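Local coordinates for cyclic AMP receptor protein (PDB 4EV0) that binds cyclic AMP as a homodimer and, in that state, activates transcription from a set of promoters through a winged helix-turn-helix DNA-binding domain, at residues L45-K50 / E96-F101; K31-Q36 / A89-D94; D16-Y21 / L106-R111; H8-E13 / P113-N118; L137-A142 / S181-A186. All coordinates share one frame; numbering follows the deposited sequence.

Contact 1: residues L45-K50 / E96-F101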
# COMPACT_ATOMS: atom_id res chain seq x y z
N LEU B 45 23.13 -5.30 4.28
CA LEU B 45 23.43 -3.95 3.83
C LEU B 45 24.20 -4.07 2.53
O LEU B 45 25.01 -4.99 2.37
CB LEU B 45 24.30 -3.24 4.86
CG LEU B 45 23.70 -2.13 5.73
CD1 LEU B 45 22.17 -2.24 5.81
CD2 LEU B 45 24.32 -2.19 7.11
N VAL B 46 23.96 -3.16 1.59
CA VAL B 46 24.74 -3.13 0.35
C VAL B 46 25.97 -2.26 0.55
O VAL B 46 25.86 -1.06 0.82
CB VAL B 46 23.92 -2.60 -0.84
CG1 VAL B 46 24.83 -2.33 -2.03
CG2 VAL B 46 22.80 -3.57 -1.20
N ALA B 47 27.15 -2.88 0.46
CA ALA B 47 28.40 -2.14 0.55
C ALA B 47 28.80 -1.55 -0.81
O ALA B 47 29.28 -0.41 -0.89
CB ALA B 47 29.49 -3.04 1.07
N SER B 48 28.59 -2.32 -1.87
CA SER B 48 28.84 -1.86 -3.23
C SER B 48 28.03 -2.70 -4.22
O SER B 48 27.73 -3.85 -3.94
CB SER B 48 30.32 -1.99 -3.56
OG SER B 48 30.66 -3.35 -3.77
N GLY B 49 27.69 -2.12 -5.37
CA GLY B 49 26.94 -2.83 -6.38
C GLY B 49 25.48 -2.40 -6.39
O GLY B 49 25.13 -1.31 -5.93
N LYS B 50 24.62 -3.28 -6.91
CA LYS B 50 23.21 -2.97 -7.05
C LYS B 50 22.37 -4.24 -6.92
O LYS B 50 22.68 -5.28 -7.52
CB LYS B 50 22.95 -2.29 -8.41
CG LYS B 50 21.55 -1.72 -8.58
CD LYS B 50 21.40 -0.97 -9.93
CE LYS B 50 22.04 0.42 -9.88
NZ LYS B 50 22.53 0.87 -11.22
N GLU B 96 28.88 -6.31 -3.23
CA GLU B 96 29.35 -6.65 -1.90
C GLU B 96 28.26 -6.39 -0.88
O GLU B 96 27.71 -5.29 -0.80
CB GLU B 96 30.61 -5.87 -1.53
CG GLU B 96 31.86 -6.38 -2.22
CD GLU B 96 33.10 -5.68 -1.73
OE1 GLU B 96 34.01 -6.36 -1.21
OE2 GLU B 96 33.17 -4.43 -1.87
N LEU B 97 27.93 -7.43 -0.13
CA LEU B 97 26.89 -7.39 0.88
C LEU B 97 27.47 -7.55 2.27
O LEU B 97 28.32 -8.42 2.50
CB LEU B 97 25.87 -8.50 0.63
CG LEU B 97 25.05 -8.38 -0.67
CD1 LEU B 97 24.05 -9.51 -0.76
CD2 LEU B 97 24.35 -7.03 -0.76
N LEU B 98 27.03 -6.72 3.21
CA LEU B 98 27.35 -6.93 4.61
C LEU B 98 26.16 -7.59 5.26
O LEU B 98 25.07 -7.01 5.34
CB LEU B 98 27.70 -5.61 5.30
CG LEU B 98 29.04 -4.97 4.94
CD1 LEU B 98 29.10 -3.56 5.51
CD2 LEU B 98 30.22 -5.81 5.45
N ALA B 99 26.35 -8.83 5.72
CA ALA B 99 25.25 -9.63 6.25
C ALA B 99 25.22 -9.65 7.77
O ALA B 99 26.26 -9.78 8.43
CB ALA B 99 25.33 -11.04 5.71
N LEU B 100 24.02 -9.53 8.32
CA LEU B 100 23.87 -9.64 9.76
C LEU B 100 22.93 -10.78 10.11
O LEU B 100 21.74 -10.75 9.79
CB LEU B 100 23.38 -8.31 10.33
CG LEU B 100 22.99 -8.31 11.80
CD1 LEU B 100 24.21 -8.62 12.66
CD2 LEU B 100 22.38 -6.96 12.14
N PHE B 101 23.47 -11.81 10.75
CA PHE B 101 22.67 -12.98 11.07
C PHE B 101 21.82 -12.75 12.31
O PHE B 101 22.03 -11.77 13.02
CB PHE B 101 23.54 -14.23 11.14
CG PHE B 101 24.00 -14.67 9.79
CD1 PHE B 101 25.06 -14.03 9.16
CD2 PHE B 101 23.34 -15.68 9.10
CE1 PHE B 101 25.48 -14.41 7.88
CE2 PHE B 101 23.75 -16.06 7.82
CZ PHE B 101 24.82 -15.43 7.22
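Leu45 and Leu98 face each other as an antiparallel hydrogen-bonded pair in the beta roll of the cyclic nucleotide-binding domain, where strand 42-46 runs beside strand 95-101. Their two backbone bonds are both 2.8 Å, Leu45 N to Leu98 O and Leu98 N to Leu45 O. On one face of the sheet Leu45 CB and Leu98 CB come within 4.2 Å. On the other face Val46 and Leu97 form the non-hydrogen-bonded pair. Val46 sets CG1 anti to the backbone N (chi1 169°), which leaves CG2 to lie across Leu97 CD2 at 3.8 Å; Phe74 closes over both residues.

One step on, the register slips. Ala47 and Ser48 both face Glu96, a classic beta bulge, and the carbonyl O of Glu96 accepts two N-H groups, from Ala47 N at 2.8 Å and from Ser48 N at 3.3 Å, the latter on a lone pair in the carbonyl plane. Ala47 CB sits 4.0 Å from Glu96 CB at the solvent-facing end. With CG anti to the carbonyl carbon (chi1 -76°) and the chain extended beyond it, the Glu96 side chain runs alongside the Ser48 hydroxyl, and Ser48 OG gives a weak bond to Glu96 OE2 at 3.3 Å.

Contact 2: residues K31-Q36 / A89-D94. With CMP (adenosine-3',5'-cyclic-monophosphate), chain G.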
# COMPACT_ATOMS: atom_id res chain seq x y z
N LYS B 31 23.82 -13.00 -10.20
CA LYS B 31 23.64 -14.10 -9.25
C LYS B 31 22.49 -13.81 -8.30
O LYS B 31 22.36 -12.69 -7.78
CB LYS B 31 24.92 -14.39 -8.46
CG LYS B 31 25.97 -15.21 -9.21
CD LYS B 31 25.94 -16.71 -8.86
CE LYS B 31 26.92 -17.49 -9.77
NZ LYS B 31 26.98 -18.97 -9.53
N PRO B 32 21.63 -14.81 -8.08
CA PRO B 32 20.55 -14.72 -7.10
C PRO B 32 21.15 -14.69 -5.70
O PRO B 32 22.06 -15.46 -5.41
CB PRO B 32 19.77 -16.03 -7.30
CG PRO B 32 20.18 -16.53 -8.65
CD PRO B 32 21.60 -16.09 -8.82
N ILE B 33 20.64 -13.80 -4.86
CA ILE B 33 21.10 -13.71 -3.49
C ILE B 33 20.24 -14.66 -2.65
O ILE B 33 20.76 -15.54 -1.96
CB ILE B 33 21.06 -12.26 -3.01
CG1 ILE B 33 21.99 -11.40 -3.88
CG2 ILE B 33 21.47 -12.16 -1.56
CD1 ILE B 33 21.37 -10.09 -4.34
N PHE B 34 18.92 -14.49 -2.76
CA PHE B 34 17.96 -15.49 -2.27
C PHE B 34 16.65 -15.37 -3.05
O PHE B 34 16.45 -14.43 -3.83
CB PHE B 34 17.71 -15.37 -0.76
CG PHE B 34 17.25 -14.00 -0.31
CD1 PHE B 34 15.95 -13.57 -0.57
CD2 PHE B 34 18.10 -13.16 0.38
CE1 PHE B 34 15.53 -12.32 -0.17
CE2 PHE B 34 17.68 -11.89 0.79
CZ PHE B 34 16.40 -11.48 0.52
N TYR B 35 15.75 -16.33 -2.82
CA TYR B 35 14.45 -16.37 -3.49
C TYR B 35 13.29 -16.20 -2.52
O TYR B 35 13.41 -16.47 -1.33
CB TYR B 35 14.29 -17.70 -4.22
CG TYR B 35 15.14 -17.82 -5.46
CD1 TYR B 35 15.27 -16.74 -6.33
CD2 TYR B 35 15.80 -19.00 -5.77
CE1 TYR B 35 16.04 -16.83 -7.48
CE2 TYR B 35 16.57 -19.11 -6.92
CZ TYR B 35 16.69 -18.02 -7.78
OH TYR B 35 17.46 -18.12 -8.92
N GLN B 36 12.16 -15.74 -3.06
CA GLN B 36 10.90 -15.66 -2.33
C GLN B 36 10.54 -17.08 -1.90
O GLN B 36 10.63 -18.01 -2.70
CB GLN B 36 9.80 -15.07 -3.23
CG GLN B 36 8.46 -14.76 -2.55
CD GLN B 36 7.44 -14.09 -3.49
OE1 GLN B 36 7.81 -13.61 -4.57
NE2 GLN B 36 6.17 -14.06 -3.09
N ALA B 89 15.73 -11.68 -4.28
CA ALA B 89 16.77 -10.66 -4.40
C ALA B 89 17.90 -11.13 -5.32
O ALA B 89 18.51 -12.18 -5.09
CB ALA B 89 17.32 -10.31 -3.04
N VAL B 90 18.18 -10.34 -6.36
CA VAL B 90 19.22 -10.69 -7.33
C VAL B 90 20.22 -9.54 -7.50
O VAL B 90 19.86 -8.36 -7.46
CB VAL B 90 18.60 -11.07 -8.69
CG1 VAL B 90 17.90 -9.87 -9.30
CG2 VAL B 90 19.67 -11.60 -9.65
N ALA B 91 21.50 -9.89 -7.65
CA ALA B 91 22.52 -8.89 -7.89
C ALA B 91 22.45 -8.49 -9.35
O ALA B 91 22.46 -9.36 -10.22
CB ALA B 91 23.90 -9.46 -7.56
N VAL B 92 22.34 -7.19 -9.63
CA VAL B 92 22.38 -6.74 -11.02
C VAL B 92 23.75 -6.15 -11.40
O VAL B 92 24.03 -5.91 -12.57
CB VAL B 92 21.21 -5.78 -11.38
CG1 VAL B 92 19.99 -6.07 -10.52
CG2 VAL B 92 21.62 -4.32 -11.26
N GLU B 93 24.59 -5.94 -10.39
CA GLU B 93 26.00 -5.62 -10.59
C GLU B 93 26.82 -6.59 -9.73
O GLU B 93 26.25 -7.32 -8.93
CB GLU B 93 26.31 -4.19 -10.17
CG GLU B 93 25.69 -3.13 -11.05
CD GLU B 93 25.90 -1.73 -10.50
OE1 GLU B 93 26.70 -1.58 -9.54
OE2 GLU B 93 25.26 -0.78 -11.01
N ASP B 94 28.14 -6.60 -9.91
CA ASP B 94 29.01 -7.27 -8.96
C ASP B 94 28.77 -6.57 -7.63
O ASP B 94 28.90 -5.34 -7.54
CB ASP B 94 30.49 -7.15 -9.36
CG ASP B 94 30.91 -8.17 -10.42
OD1 ASP B 94 30.05 -8.82 -11.05
OD2 ASP B 94 32.14 -8.30 -10.64
P CMP G . 12.73 -10.48 3.54
O1P CMP G . 13.65 -11.13 4.53
O2P CMP G . 11.25 -10.72 3.66
O5' CMP G . 13.21 -10.80 2.04
C5' CMP G . 12.87 -9.94 0.95
C4' CMP G . 13.04 -8.53 1.39
O4' CMP G . 12.48 -7.59 0.45
C3' CMP G . 12.33 -8.18 2.66
O3' CMP G . 12.87 -8.86 3.77
C2' CMP G . 12.45 -6.67 2.66
O2' CMP G . 13.77 -6.27 2.97
C1' CMP G . 12.21 -6.39 1.17
N9 CMP G . 10.82 -5.98 0.91
C8 CMP G . 9.71 -6.71 1.12
N7 CMP G . 8.61 -5.97 0.80
C5 CMP G . 9.03 -4.76 0.38
C6 CMP G . 8.40 -3.51 -0.13
N6 CMP G . 7.05 -3.42 -0.24
N1 CMP G . 9.22 -2.48 -0.46
C2 CMP G . 10.56 -2.56 -0.35
N3 CMP G . 11.20 -3.67 0.09
C4 CMP G . 10.50 -4.77 0.46
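Phe34 lays one ring face over Ala89, whose CB stands 4.0 Å from the ring centroid, a CH-pi contact. This is the tight end of the pairing between strands 32-34 and 88-91. With CG between backbone N and carbonyl carbon (chi1 56°), the ring also reaches the cAMP, Phe34 CE1 lying 3.5 Å from its O5', and makes a cation-pi contact with Arg85. Ala89 O takes a bond of 2.7 Å from Ile33 N and a weak one from Phe34 N, and Ile33 CD1 tucks in 4.1 Å from Ala91 CB. With an alanine at Phe34, the Ala89 methyl would probably lose the ring face over it, a gap would open beside O5', and Arg85 would lack its cation-pi partner.

The other end is looser: Ala91 N bonds straight to Lys31 O (2.9 Å), beside Val90 CG2, but the lysine side chain leaves into solvent and Pro32 and Val90 are partly exposed. The doubled pairing at Ala89 is a classic beta bulge, here bordering the cAMP pocket of the beta roll.

Contact 3: residues D16-Y21 / L106-R111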
# COMPACT_ATOMS: atom_id res chain seq x y z
N ASP B 16 30.88 2.10 14.08
CA ASP B 16 31.98 1.15 14.00
C ASP B 16 31.65 -0.11 14.80
O ASP B 16 31.86 -1.23 14.35
CB ASP B 16 33.26 1.80 14.52
CG ASP B 16 33.62 3.07 13.76
OD1 ASP B 16 33.17 3.23 12.61
OD2 ASP B 16 34.35 3.92 14.33
N LEU B 17 31.12 0.11 15.99
CA LEU B 17 30.69 -0.97 16.87
C LEU B 17 29.68 -1.88 16.17
O LEU B 17 29.82 -3.10 16.15
CB LEU B 17 30.10 -0.37 18.15
CG LEU B 17 29.77 -1.19 19.40
CD1 LEU B 17 29.60 -0.23 20.58
CD2 LEU B 17 28.50 -2.01 19.23
N ALA B 18 28.65 -1.26 15.59
CA ALA B 18 27.60 -2.02 14.91
C ALA B 18 28.13 -2.83 13.72
O ALA B 18 27.80 -4.01 13.56
CB ALA B 18 26.46 -1.08 14.49
N LEU B 19 28.96 -2.21 12.89
CA LEU B 19 29.50 -2.86 11.70
C LEU B 19 30.31 -4.13 12.00
O LEU B 19 30.49 -4.97 11.12
CB LEU B 19 30.36 -1.88 10.91
CG LEU B 19 29.52 -0.85 10.14
CD1 LEU B 19 30.40 0.19 9.48
CD2 LEU B 19 28.67 -1.58 9.12
N SER B 20 30.78 -4.26 13.24
CA SER B 20 31.67 -5.37 13.62
C SER B 20 30.92 -6.69 13.77
O SER B 20 31.55 -7.76 13.86
CB SER B 20 32.47 -5.04 14.89
OG SER B 20 31.66 -5.09 16.06
N TYR B 21 29.59 -6.62 13.82
CA TYR B 21 28.75 -7.82 13.90
C TYR B 21 28.46 -8.44 12.52
O TYR B 21 27.92 -9.55 12.42
CB TYR B 21 27.45 -7.49 14.64
CG TYR B 21 27.61 -7.23 16.13
CD1 TYR B 21 28.11 -6.02 16.61
CD2 TYR B 21 27.21 -8.19 17.06
CE1 TYR B 21 28.24 -5.79 17.97
CE2 TYR B 21 27.34 -7.96 18.42
CZ TYR B 21 27.85 -6.76 18.87
OH TYR B 21 27.98 -6.54 20.23
N LEU B 106 20.68 -10.11 17.51
CA LEU B 106 20.14 -10.18 18.87
C LEU B 106 21.12 -9.67 19.93
O LEU B 106 20.73 -9.04 20.92
CB LEU B 106 19.72 -11.61 19.21
CG LEU B 106 18.43 -12.06 18.52
CD1 LEU B 106 18.03 -13.45 18.98
CD2 LEU B 106 17.32 -11.07 18.81
N ALA B 107 22.40 -9.95 19.72
CA ALA B 107 23.41 -9.47 20.66
C ALA B 107 23.70 -7.98 20.40
O ALA B 107 24.02 -7.24 21.33
CB ALA B 107 24.69 -10.32 20.59
N LEU B 108 23.58 -7.56 19.14
CA LEU B 108 23.85 -6.16 18.80
C LEU B 108 22.84 -5.16 19.40
O LEU B 108 23.22 -4.13 19.95
CB LEU B 108 23.93 -5.96 17.28
CG LEU B 108 23.98 -4.50 16.82
CD1 LEU B 108 25.20 -3.79 17.41
CD2 LEU B 108 23.98 -4.40 15.28
N ILE B 109 21.55 -5.46 19.27
CA ILE B 109 20.53 -4.52 19.76
C ILE B 109 20.57 -4.39 21.27
O ILE B 109 20.14 -3.37 21.82
CB ILE B 109 19.11 -4.86 19.26
CG1 ILE B 109 18.63 -6.19 19.84
CG2 ILE B 109 19.08 -4.89 17.74
CD1 ILE B 109 17.17 -6.44 19.59
N ARG B 110 21.12 -5.40 21.95
CA ARG B 110 21.31 -5.35 23.41
C ARG B 110 22.32 -4.28 23.79
O ARG B 110 22.23 -3.69 24.87
CB ARG B 110 21.75 -6.70 23.96
CG ARG B 110 20.61 -7.68 24.16
CD ARG B 110 21.09 -8.95 24.88
NE ARG B 110 20.03 -9.50 25.72
CZ ARG B 110 20.23 -10.30 26.76
NH1 ARG B 110 21.46 -10.65 27.11
NH2 ARG B 110 19.19 -10.75 27.46
N ARG B 111 23.28 -4.04 22.90
CA ARG B 111 24.21 -2.93 23.06
C ARG B 111 23.71 -1.63 22.41
O ARG B 111 23.94 -0.55 22.96
CB ARG B 111 25.61 -3.31 22.53
CG ARG B 111 26.43 -4.14 23.52
CD ARG B 111 27.76 -3.48 23.86
NE ARG B 111 28.76 -3.74 22.83
CZ ARG B 111 30.06 -3.47 22.95
NH1 ARG B 111 30.53 -2.92 24.07
NH2 ARG B 111 30.89 -3.75 21.96
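Tyr21 lies flat against Leu108 where the end of the N-terminal helix 12-19 meets helix 102-111, two helices flanking the beta roll of the cyclic nucleotide-binding domain. Leu108 CB sits over the middle of the ring, 3.9 Å from its centroid and 9° off the normal, a CH-pi contact.

Tyr21 CB holds CG anti to the carbonyl carbon (chi1 -71°), which turns the ring towards helix 102-111. CG and CD2 then lie above Leu108 CB, while CD1 and CE1 rest on the Leu108 CD1 methyl, the closest approach being 3.7 Å from Tyr21 CE1. On the other flank CE2 meets the backbone N of Leu108, and Tyr21 CE2 also lies 4.2 Å from Ala107 CB. CZ passes over Leu108 CA, and the hydroxyl ends near Arg111, its OH 3.9 Å from Arg111 NE.

Leu108 CD1 also reaches back to Ala18, 4.2 Å from its CB, and to a methyl of Leu17, so one leucine branch is shared by three residues of the other segment. Arg111, bent at chi2 and chi3, brings its guanidinium round beside both Tyr21 and Leu17; its plane stands 61° from that of the tyrosine ring. Leu17 CD1 covers one guanidinium face, and Leu17 CG lies 3.8 Å from Arg111 NH2.

Contact 4: residues H8-E13 / P113-N118. With SO4 (sulfate ion), chain H.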
# COMPACT_ATOMS: atom_id res chain seq x y z
N HIS B 8 21.18 5.60 11.69
CA HIS B 8 20.75 6.95 12.06
C HIS B 8 20.71 7.15 13.59
O HIS B 8 20.16 6.33 14.32
CB HIS B 8 19.38 7.25 11.43
CG HIS B 8 18.96 8.68 11.56
ND1 HIS B 8 18.37 9.19 12.70
CD2 HIS B 8 19.05 9.71 10.69
CE1 HIS B 8 18.12 10.47 12.52
NE2 HIS B 8 18.52 10.82 11.31
N GLY B 9 21.32 8.23 14.06
CA GLY B 9 21.32 8.54 15.48
C GLY B 9 22.55 8.09 16.24
O GLY B 9 22.78 8.54 17.38
N LEU B 10 23.33 7.20 15.64
CA LEU B 10 24.50 6.66 16.33
C LEU B 10 25.75 7.52 16.14
O LEU B 10 26.02 8.01 15.05
CB LEU B 10 24.80 5.25 15.83
CG LEU B 10 23.73 4.15 15.86
CD1 LEU B 10 24.33 2.92 15.16
CD2 LEU B 10 23.30 3.84 17.30
N ALA B 11 26.50 7.68 17.22
CA ALA B 11 27.84 8.26 17.15
C ALA B 11 28.77 7.45 16.21
O ALA B 11 28.51 6.27 15.94
CB ALA B 11 28.42 8.36 18.56
N PRO B 12 29.83 8.09 15.68
CA PRO B 12 30.80 7.44 14.78
C PRO B 12 31.38 6.13 15.32
O PRO B 12 31.51 5.16 14.57
CB PRO B 12 31.90 8.48 14.64
CG PRO B 12 31.17 9.79 14.80
CD PRO B 12 30.12 9.53 15.83
N GLU B 13 31.72 6.14 16.61
CA GLU B 13 32.24 4.96 17.33
C GLU B 13 31.18 3.85 17.38
O GLU B 13 31.51 2.66 17.32
CB GLU B 13 32.63 5.33 18.78
CG GLU B 13 33.81 6.28 18.93
CD GLU B 13 33.46 7.75 18.76
OE1 GLU B 13 32.32 8.08 18.38
OE2 GLU B 13 34.35 8.60 19.00
N PRO B 113 20.08 -0.47 21.07
CA PRO B 113 18.64 -0.62 20.81
C PRO B 113 18.20 0.22 19.61
O PRO B 113 17.26 -0.14 18.89
CB PRO B 113 17.98 -0.07 22.09
CG PRO B 113 19.01 -0.14 23.13
CD PRO B 113 20.34 0.04 22.43
N LEU B 114 18.90 1.33 19.40
CA LEU B 114 18.55 2.25 18.33
C LEU B 114 18.62 1.58 16.94
O LEU B 114 18.05 2.10 15.96
CB LEU B 114 19.46 3.48 18.39
CG LEU B 114 18.93 4.75 17.71
CD1 LEU B 114 17.58 5.18 18.33
CD2 LEU B 114 19.97 5.88 17.79
N VAL B 115 19.30 0.43 16.87
CA VAL B 115 19.34 -0.35 15.64
C VAL B 115 18.00 -1.04 15.40
O VAL B 115 17.50 -1.07 14.29
CB VAL B 115 20.45 -1.42 15.66
CG1 VAL B 115 20.35 -2.31 14.43
CG2 VAL B 115 21.81 -0.75 15.73
N ALA B 116 17.43 -1.60 16.46
CA ALA B 116 16.12 -2.22 16.35
C ALA B 116 15.08 -1.17 15.99
O ALA B 116 14.24 -1.40 15.12
CB ALA B 116 15.75 -2.92 17.65
N HIS B 117 15.14 -0.01 16.66
CA HIS B 117 14.22 1.08 16.37
C HIS B 117 14.34 1.56 14.94
O HIS B 117 13.34 1.85 14.29
CB HIS B 117 14.44 2.26 17.30
CG HIS B 117 13.87 3.54 16.77
ND1 HIS B 117 12.56 3.93 16.99
CD2 HIS B 117 14.43 4.52 16.01
CE1 HIS B 117 12.35 5.09 16.40
NE2 HIS B 117 13.47 5.47 15.81
N ASN B 118 15.58 1.64 14.45
CA ASN B 118 15.81 2.08 13.08
C ASN B 118 15.22 1.13 12.06
O ASN B 118 14.76 1.57 11.00
CB ASN B 118 17.29 2.35 12.81
CG ASN B 118 17.73 3.70 13.34
OD1 ASN B 118 16.93 4.62 13.50
ND2 ASN B 118 19.02 3.82 13.63
S SO4 H . 21.74 3.63 21.50
O1 SO4 H . 22.54 3.17 22.63
O2 SO4 H . 20.55 4.32 22.03
O3 SO4 H . 22.50 4.57 20.68
O4 SO4 H . 21.32 2.49 20.71
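The loop ahead of the N-terminal helix meets the start of the long helix 114-135 here, next to the dimer interface, and Asn118 grips the turn at His8. Asn118 ND2 donates to His8 O at 2.8 Å, nearly straight (168°), arriving on a lone pair in the carbonyl plane, with His8 O almost in the amide plane of Asn118. A second bond from ND2 to Leu6 O ties down the preceding part of the same loop. A leucine in place of Asn118 would probably leave the carbonyls of His8 and Leu6 without this donor and let the loop shift.

Helix 114-135 is the dimerisation helix of the CRP fold, and Ala116 packs on Ala116 of the second subunit. At its first turn Leu114 CG lies anti to the backbone N (chi1 -158°), and CD2 settles 3.5 Å from His8 O and 3.9 Å from Leu10 CD2. Gly9 passes so close that a CB there would run into Leu114 CD2. A sulfate, probably from the crystallisation liquor, accepts at O4 from Leu114 N (3.0 Å); the same ion is also hydrogen-bonded to Arg110 NE of the second subunit.

Contact 5: residues L137-A142 / S181-A186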
# COMPACT_ATOMS: atom_id res chain seq x y z
N LEU B 137 -3.14 6.35 -9.36
CA LEU B 137 -3.78 6.18 -10.67
C LEU B 137 -3.25 7.24 -11.64
O LEU B 137 -3.08 8.40 -11.24
CB LEU B 137 -5.30 6.30 -10.54
CG LEU B 137 -6.17 6.30 -11.81
CD1 LEU B 137 -6.19 4.93 -12.51
CD2 LEU B 137 -7.59 6.76 -11.49
N SER B 138 -3.00 6.85 -12.89
CA SER B 138 -2.48 7.78 -13.91
C SER B 138 -3.45 8.92 -14.18
O SER B 138 -4.67 8.77 -14.01
CB SER B 138 -2.19 7.04 -15.22
OG SER B 138 -3.37 6.52 -15.81
N PHE B 139 -2.92 10.07 -14.60
CA PHE B 139 -3.77 11.21 -14.92
C PHE B 139 -4.75 10.84 -16.02
O PHE B 139 -5.93 11.18 -15.96
CB PHE B 139 -2.94 12.41 -15.37
CG PHE B 139 -3.77 13.54 -15.91
CD1 PHE B 139 -4.29 14.50 -15.06
CD2 PHE B 139 -4.06 13.63 -17.27
CE1 PHE B 139 -5.06 15.54 -15.55
CE2 PHE B 139 -4.83 14.67 -17.77
CZ PHE B 139 -5.33 15.62 -16.91
N GLU B 140 -4.24 10.15 -17.03
CA GLU B 140 -5.03 9.78 -18.19
C GLU B 140 -6.30 9.00 -17.85
O GLU B 140 -7.39 9.34 -18.31
CB GLU B 140 -4.15 8.98 -19.15
CG GLU B 140 -4.91 8.32 -20.29
CD GLU B 140 -4.11 7.20 -20.95
OE1 GLU B 140 -3.24 6.58 -20.27
OE2 GLU B 140 -4.35 6.93 -22.16
N GLU B 141 -6.15 7.95 -17.04
CA GLU B 141 -7.29 7.13 -16.63
C GLU B 141 -8.21 7.90 -15.66
O GLU B 141 -9.44 7.76 -15.71
CB GLU B 141 -6.81 5.85 -15.98
CG GLU B 141 -6.06 4.92 -16.90
CD GLU B 141 -5.23 3.90 -16.13
OE1 GLU B 141 -5.55 2.70 -16.22
OE2 GLU B 141 -4.28 4.31 -15.42
N ALA B 142 -7.60 8.72 -14.80
CA ALA B 142 -8.37 9.62 -13.96
C ALA B 142 -9.29 10.49 -14.83
O ALA B 142 -10.46 10.66 -14.52
CB ALA B 142 -7.43 10.47 -13.08
N SER B 181 -10.26 17.95 -9.20
CA SER B 181 -10.03 19.36 -9.51
C SER B 181 -9.02 19.48 -10.63
O SER B 181 -9.19 20.29 -11.54
CB SER B 181 -9.58 20.16 -8.27
OG SER B 181 -10.57 20.13 -7.26
N ARG B 182 -7.97 18.67 -10.57
CA ARG B 182 -6.96 18.66 -11.62
C ARG B 182 -7.59 18.33 -12.98
O ARG B 182 -7.32 18.99 -13.97
CB ARG B 182 -5.86 17.65 -11.30
CG ARG B 182 -4.96 18.03 -10.13
CD ARG B 182 -3.87 16.97 -9.91
NE ARG B 182 -3.05 16.76 -11.12
CZ ARG B 182 -2.35 15.66 -11.37
NH1 ARG B 182 -2.38 14.65 -10.50
NH2 ARG B 182 -1.64 15.56 -12.49
N VAL B 183 -8.42 17.30 -13.00
CA VAL B 183 -9.10 16.88 -14.22
C VAL B 183 -10.09 17.93 -14.73
O VAL B 183 -10.13 18.23 -15.93
CB VAL B 183 -9.85 15.54 -14.04
CG1 VAL B 183 -10.77 15.28 -15.24
CG2 VAL B 183 -8.85 14.41 -13.86
N LEU B 184 -10.88 18.49 -13.82
CA LEU B 184 -11.84 19.53 -14.18
C LEU B 184 -11.16 20.77 -14.75
O LEU B 184 -11.67 21.39 -15.67
CB LEU B 184 -12.71 19.90 -12.99
CG LEU B 184 -13.80 18.89 -12.67
CD1 LEU B 184 -14.52 19.29 -11.39
CD2 LEU B 184 -14.77 18.80 -13.86
N HIS B 185 -10.00 21.12 -14.21
CA HIS B 185 -9.29 22.27 -14.74
C HIS B 185 -8.77 22.00 -16.16
O HIS B 185 -8.85 22.87 -17.03
CB HIS B 185 -8.23 22.78 -13.77
CG HIS B 185 -8.81 23.52 -12.60
ND1 HIS B 185 -9.44 24.74 -12.73
CD2 HIS B 185 -8.90 23.20 -11.29
CE1 HIS B 185 -9.87 25.15 -11.55
NE2 HIS B 185 -9.55 24.23 -10.66
N ALA B 186 -8.28 20.79 -16.40
CA ALA B 186 -7.91 20.37 -17.75
C ALA B 186 -9.12 20.31 -18.70
O ALA B 186 -9.02 20.74 -19.86
CB ALA B 186 -7.18 19.04 -17.72
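This is a side-chain contact between two helices of the DNA-binding domain, with Phe139 at the start of helix 139-154 reaching over to Arg182, Val183 and Ala186 on helix 177-189. Phe139 follows directly on Ser138, the N-cap residue of its helix. Phe139 sets its CG anti to the backbone N (chi1 171°), and the ring extends towards the second helix. Its far end, CZ, stands 4.0 Å from Ala186 CB, which lies at the ring edge and in the ring plane. CE1 touches Val183 CG2 at 4.3 Å, and CD1 comes under Arg182.

Arg182 leaves its helix with CG anti to the carbonyl carbon and bends at chi3 (57°), carrying the guanidinium round to the aromatic side chain. Phe139 CD1 lies over one guanidinium face, 3.8 Å from Arg182 NH2, with the two planes 36° apart, so the groups are inclined and only partly overlapped at the exposed border of the contact.

Helix 177-189 supplies the second helix of the predicted helix-turn-helix motif, within the winged domain of Crp-family regulators. Its inner side is held through Val183: Val183 CG2 rests 4.3 Å from Ala142 CB, and the Val183 side chain also packs on Val146 further along helix 139-154. Leu184, on the same helix, turns instead to Leu150 and to Leu169 of helix 166-173.

Overall arrangement
Contacts 1 and 2 are both strand pairings with a classic bulge in the beta roll, and they touch through Lys50 and Glu93, a salt bridge, and through Leu97 and Ile33. Contact 2 is the one that reaches the nucleotide. Contacts 3 and 4 share the N-terminal helix region and meet where Ile109 packs on Ala116; contact 3 relies on carbon and ring surfaces, contact 4 adds a buried amide to its leucine packing, and both border the second subunit. Contact 5 stands apart in the DNA-binding domain, like contact 3 with no hydrogen bond between its segments. All five are partly buried: Ala47 and Glu96 form the exposed end of contact 1, Phe34 and Ala89 the buried end of contact 2, Phe139 and Arg182 the exposed border of contact 5.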